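Local coordinates for protein elongation factor G (Thermus thermophilus, PDB 2DY1) that binds GTP with magnesium and probably acts as a GTPase elongation factor in the translocation step of protein synthesis, at residues T134-G139 / P162-G167. Residues are numbered along the deposited sequence; the frame is centred on the assembly and turned at random.
Sequences TKLDKG and PLYEGG. With GTP (guanosine-5'-triphosphate), chain C.
With CG of Leu136 anti to the backbone N (chi1 -174°), the leucine reaches across to strand 156-165, where its CD2 touches CB of Pro162 at 3.6 Å. Tyr164 holds CG anti to its own carbonyl carbon (chi1 -71°), and its OH lies 3.6 Å from that same CD2 of Leu136. The methyl meets the ring obliquely, and both neighbours cross the leucine at about a right angle; no hydrogen bond joins the segments. Trp169 and Leu252 close in on Leu136 and Pro162 from the adjoining strands of the sheet.

The residues flanking this apolar anchor read the nucleotide. TKLD is the (N/T)KxD motif of P-loop GTPases, and Asp137 grips guanine with both carboxylate oxygens: N1 of GTP donates to OD1 at 2.7 Å, nearly straight at 170°, and N2 donates to OD2 at 2.9 Å. An asparagine here would probably leave one of these two guanine donors without its acceptor and weaken the preference for guanine. O6 of GTP accepts a rather bent hydrogen bond from N of Lys135 at 3.0 Å, while the extended lysine chain lies over one face of the base, CG of Lys135 3.4 Å from C6 of GTP, and its NZ bonds to Gly19 O in the P-loop. Apolar Leu136 ties the loop to strand 156-165, past intervening strand 248-252, and probably fixes its position; the Asp137 acceptors suit guanine, not adenine.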
ATOM      1  N   THR A 134       6.723 -18.279  15.205  1.00  9.90           N
ATOM      2  CA  THR A 134       5.744 -18.189  16.287  1.00  9.45           C
ATOM      3  C   THR A 134       4.739 -19.330  16.238  1.00 10.33           C
ATOM      4  O   THR A 134       4.730 -20.120  15.306  1.00 12.15           O
ATOM      5  CB  THR A 134       4.928 -16.914  16.137  1.00 11.22           C
ATOM      6  OG1 THR A 134       4.269 -16.948  14.856  1.00 13.44           O
ATOM      7  CG2 THR A 134       5.847 -15.679  16.226  1.00 12.32           C
ATOM      8  N   LYS A 135       3.891 -19.385  17.264  1.00 13.90           N
ATOM      9  CA  LYS A 135       2.803 -20.362  17.335  1.00 16.08           C
ATOM     10  C   LYS A 135       3.154 -21.848  17.253  1.00 15.30           C
ATOM     11  O   LYS A 135       2.293 -22.673  16.913  1.00 17.38           O
ATOM     12  CB  LYS A 135       1.764 -20.029  16.249  1.00 16.50           C
ATOM     13  CG  LYS A 135       1.176 -18.628  16.381  1.00 13.77           C
ATOM     14  CD  LYS A 135      -0.001 -18.424  15.402  1.00 16.28           C
ATOM     15  CE  LYS A 135      -0.760 -17.125  15.678  1.00 28.99           C
ATOM     16  NZ  LYS A 135      -2.032 -17.003  14.871  1.00 19.27           N
ATOM     17  N   LEU A 136       4.398 -22.216  17.555  1.00 11.49           N
ATOM     18  CA  LEU A 136       4.727 -23.637  17.496  1.00 12.05           C
ATOM     19  C   LEU A 136       3.908 -24.408  18.550  1.00 14.33           C
ATOM     20  O   LEU A 136       3.715 -25.623  18.413  1.00 17.95           O
ATOM     21  CB  LEU A 136       6.230 -23.858  17.714  1.00 11.78           C
ATOM     22  CG  LEU A 136       6.730 -25.300  17.529  1.00  9.66           C
ATOM     23  CD1 LEU A 136       6.508 -25.733  16.087  1.00 12.26           C
ATOM     24  CD2 LEU A 136       8.210 -25.404  17.896  1.00 10.98           C
ATOM     25  N   ASP A 137       3.399 -23.716  19.565  1.00 15.65           N
ATOM     26  CA  ASP A 137       2.617 -24.379  20.616  1.00 18.13           C
ATOM     27  C   ASP A 137       1.314 -24.934  20.069  1.00 22.79           C
ATOM     28  O   ASP A 137       0.666 -25.771  20.714  1.00 21.95           O
ATOM     29  CB  ASP A 137       2.325 -23.428  21.781  1.00 18.33           C
ATOM     30  CG  ASP A 137       1.582 -22.173  21.342  1.00 25.83           C
ATOM     31  OD1 ASP A 137       2.104 -21.461  20.446  1.00 18.50           O
ATOM     32  OD2 ASP A 137       0.489 -21.898  21.899  1.00 22.53           O
ATOM     33  N   LYS A 138       0.925 -24.478  18.883  1.00 18.81           N
ATOM     34  CA  LYS A 138      -0.299 -24.974  18.286  1.00 26.51           C
ATOM     35  C   LYS A 138      -0.114 -26.350  17.620  1.00 30.37           C
ATOM     36  O   LYS A 138      -1.086 -26.942  17.153  1.00 33.31           O
ATOM     37  CB  LYS A 138      -0.875 -23.921  17.333  1.00 23.27           C
ATOM     38  CG  LYS A 138      -1.168 -22.614  18.075  1.00 28.35           C
ATOM     39  CD  LYS A 138      -1.861 -21.557  17.225  1.00 38.01           C
ATOM     40  CE  LYS A 138      -3.357 -21.808  17.112  1.00 43.16           C
ATOM     41  NZ  LYS A 138      -4.019 -20.724  16.326  1.00 45.52           N
ATOM     42  N   GLY A 139       1.125 -26.861  17.576  1.00 26.63           N
ATOM     43  CA  GLY A 139       1.359 -28.210  17.048  1.00 29.16           C
ATOM     44  C   GLY A 139       2.112 -28.569  15.766  1.00 31.51           C
ATOM     45  O   GLY A 139       2.191 -29.756  15.408  1.00 34.57           O
ATOM     46  N   PRO A 162      13.534 -26.476  18.606  1.00  9.83           N
ATOM     47  CA  PRO A 162      12.618 -26.559  19.744  1.00 12.23           C
ATOM     48  C   PRO A 162      12.960 -27.587  20.802  1.00 12.26           C
ATOM     49  O   PRO A 162      13.424 -28.697  20.486  1.00 13.05           O
ATOM     50  CB  PRO A 162      11.275 -26.860  19.088  1.00 11.32           C
ATOM     51  CG  PRO A 162      11.660 -27.630  17.845  1.00 17.78           C
ATOM     52  CD  PRO A 162      12.948 -27.007  17.367  1.00 12.15           C
ATOM     53  N   LEU A 163      12.758 -27.207  22.062  1.00 12.00           N
ATOM     54  CA  LEU A 163      12.945 -28.157  23.152  1.00 11.73           C
ATOM     55  C   LEU A 163      11.566 -28.687  23.508  1.00 13.04           C
ATOM     56  O   LEU A 163      10.653 -27.921  23.801  1.00 13.22           O
ATOM     57  CB  LEU A 163      13.572 -27.491  24.381  1.00 10.10           C
ATOM     58  CG  LEU A 163      13.756 -28.433  25.569  1.00 12.33           C
ATOM     59  CD1 LEU A 163      14.812 -29.476  25.189  1.00 14.02           C
ATOM     60  CD2 LEU A 163      14.219 -27.653  26.804  1.00 14.63           C
ATOM     61  N   TYR A 164      11.399 -30.006  23.443  1.00 13.93           N
ATOM     62  CA  TYR A 164      10.126 -30.627  23.785  1.00 13.18           C
ATOM     63  C   TYR A 164      10.248 -31.495  25.022  1.00 14.12           C
ATOM     64  O   TYR A 164      11.318 -32.035  25.317  1.00 17.87           O
ATOM     65  CB  TYR A 164       9.641 -31.546  22.664  1.00 15.53           C
ATOM     66  CG  TYR A 164       9.163 -30.841  21.421  1.00 13.17           C
ATOM     67  CD1 TYR A 164       7.864 -30.332  21.344  1.00 18.00           C
ATOM     68  CD2 TYR A 164       9.999 -30.688  20.322  1.00 18.60           C
ATOM     69  CE1 TYR A 164       7.415 -29.684  20.185  1.00 23.46           C
ATOM     70  CE2 TYR A 164       9.558 -30.055  19.172  1.00 18.38           C
ATOM     71  CZ  TYR A 164       8.274 -29.557  19.102  1.00 18.21           C
ATOM     72  OH  TYR A 164       7.832 -28.951  17.935  1.00 20.11           O
ATOM     73  N   GLU A 165       9.137 -31.629  25.734  1.00 18.15           N
ATOM     74  CA  GLU A 165       9.061 -32.510  26.898  1.00 19.11           C
ATOM     75  C   GLU A 165       7.743 -33.242  26.702  1.00 23.21           C
ATOM     76  O   GLU A 165       6.670 -32.641  26.719  1.00 22.42           O
ATOM     77  CB  GLU A 165       9.075 -31.715  28.212  1.00 19.71           C
ATOM     78  CG  GLU A 165      10.452 -31.195  28.568  1.00 18.34           C
ATOM     79  CD  GLU A 165      10.458 -30.315  29.806  1.00 17.75           C
ATOM     80  OE1 GLU A 165       9.366 -30.089  30.368  1.00 21.07           O
ATOM     81  OE2 GLU A 165      11.554 -29.849  30.197  1.00 23.51           O
ATOM     82  N   GLY A 166       7.835 -34.544  26.454  1.00 28.64           N
ATOM     83  CA  GLY A 166       6.636 -35.335  26.249  1.00 34.55           C
ATOM     84  C   GLY A 166       5.688 -34.755  25.215  1.00 35.83           C
ATOM     85  O   GLY A 166       4.473 -34.711  25.432  1.00 35.66           O
ATOM     86  N   GLY A 167       6.235 -34.302  24.091  1.00 32.14           N
ATOM     87  CA  GLY A 167       5.398 -33.745  23.039  1.00 32.36           C
ATOM     88  C   GLY A 167       4.996 -32.287  23.190  1.00 31.50           C
ATOM     89  O   GLY A 167       4.425 -31.710  22.268  1.00 33.92           O
TER
HETATM   90  PG  GTP C 700      -1.719  -8.509  12.481  1.00 10.86           P
HETATM   91  O1G GTP C 700      -3.307  -8.530  12.234  1.00 13.18           O
HETATM   92  O2G GTP C 700      -1.321  -7.149  13.232  1.00 10.80           O
HETATM   93  O3G GTP C 700      -0.938  -8.716  11.241  1.00 14.90           O
HETATM   94  O3B GTP C 700      -1.526  -9.719  13.527  1.00  9.77           O
HETATM   95  PB  GTP C 700      -0.217  -9.957  14.423  1.00 11.27           P
HETATM   96  O1B GTP C 700       0.837 -10.559  13.574  1.00 11.91           O
HETATM   97  O2B GTP C 700       0.118  -8.713  15.158  1.00  8.00           O
HETATM   98  O3A GTP C 700      -0.706 -11.131  15.401  1.00 13.85           O
HETATM   99  PA  GTP C 700      -1.317 -10.888  16.864  1.00 14.91           P
HETATM  100  O1A GTP C 700      -0.213 -10.586  17.802  1.00 14.79           O
HETATM  101  O2A GTP C 700      -2.442  -9.930  16.760  1.00 15.16           O
HETATM  102  O5' GTP C 700      -1.889 -12.340  17.249  1.00 13.65           O
HETATM  103  C5' GTP C 700      -3.079 -12.798  16.607  1.00 14.65           C
HETATM  104  C4' GTP C 700      -3.648 -13.997  17.363  1.00 19.65           C
HETATM  105  O4' GTP C 700      -2.578 -14.950  17.485  1.00 15.10           O
HETATM  106  C3' GTP C 700      -4.025 -13.584  18.787  1.00 20.18           C
HETATM  107  O3' GTP C 700      -5.119 -14.389  19.234  1.00 24.77           O
HETATM  108  C2' GTP C 700      -2.763 -13.919  19.580  1.00 19.94           C
HETATM  109  O2' GTP C 700      -3.119 -14.221  20.933  1.00 21.94           O
HETATM  110  C1' GTP C 700      -2.380 -15.222  18.880  1.00 11.76           C
HETATM  111  N9  GTP C 700      -0.968 -15.606  19.103  1.00 14.53           N
HETATM  112  C8  GTP C 700       0.098 -14.842  18.874  1.00 13.98           C
HETATM  113  N7  GTP C 700       1.207 -15.556  19.055  1.00 14.05           N
HETATM  114  C5  GTP C 700       0.848 -16.786  19.409  1.00 13.10           C
HETATM  115  C6  GTP C 700       1.557 -17.941  19.723  1.00 18.90           C
HETATM  116  O6  GTP C 700       2.785 -17.983  19.662  1.00 16.27           O
HETATM  117  N1  GTP C 700       0.840 -19.089  20.081  1.00 16.72           N
HETATM  118  C2  GTP C 700      -0.559 -19.059  20.113  1.00 20.68           C
HETATM  119  N2  GTP C 700      -1.244 -20.148  20.450  1.00 19.77           N
HETATM  120  N3  GTP C 700      -1.209 -17.928  19.798  1.00 17.96           N
HETATM  121  C4  GTP C 700      -0.542 -16.817  19.453  1.00 16.38           C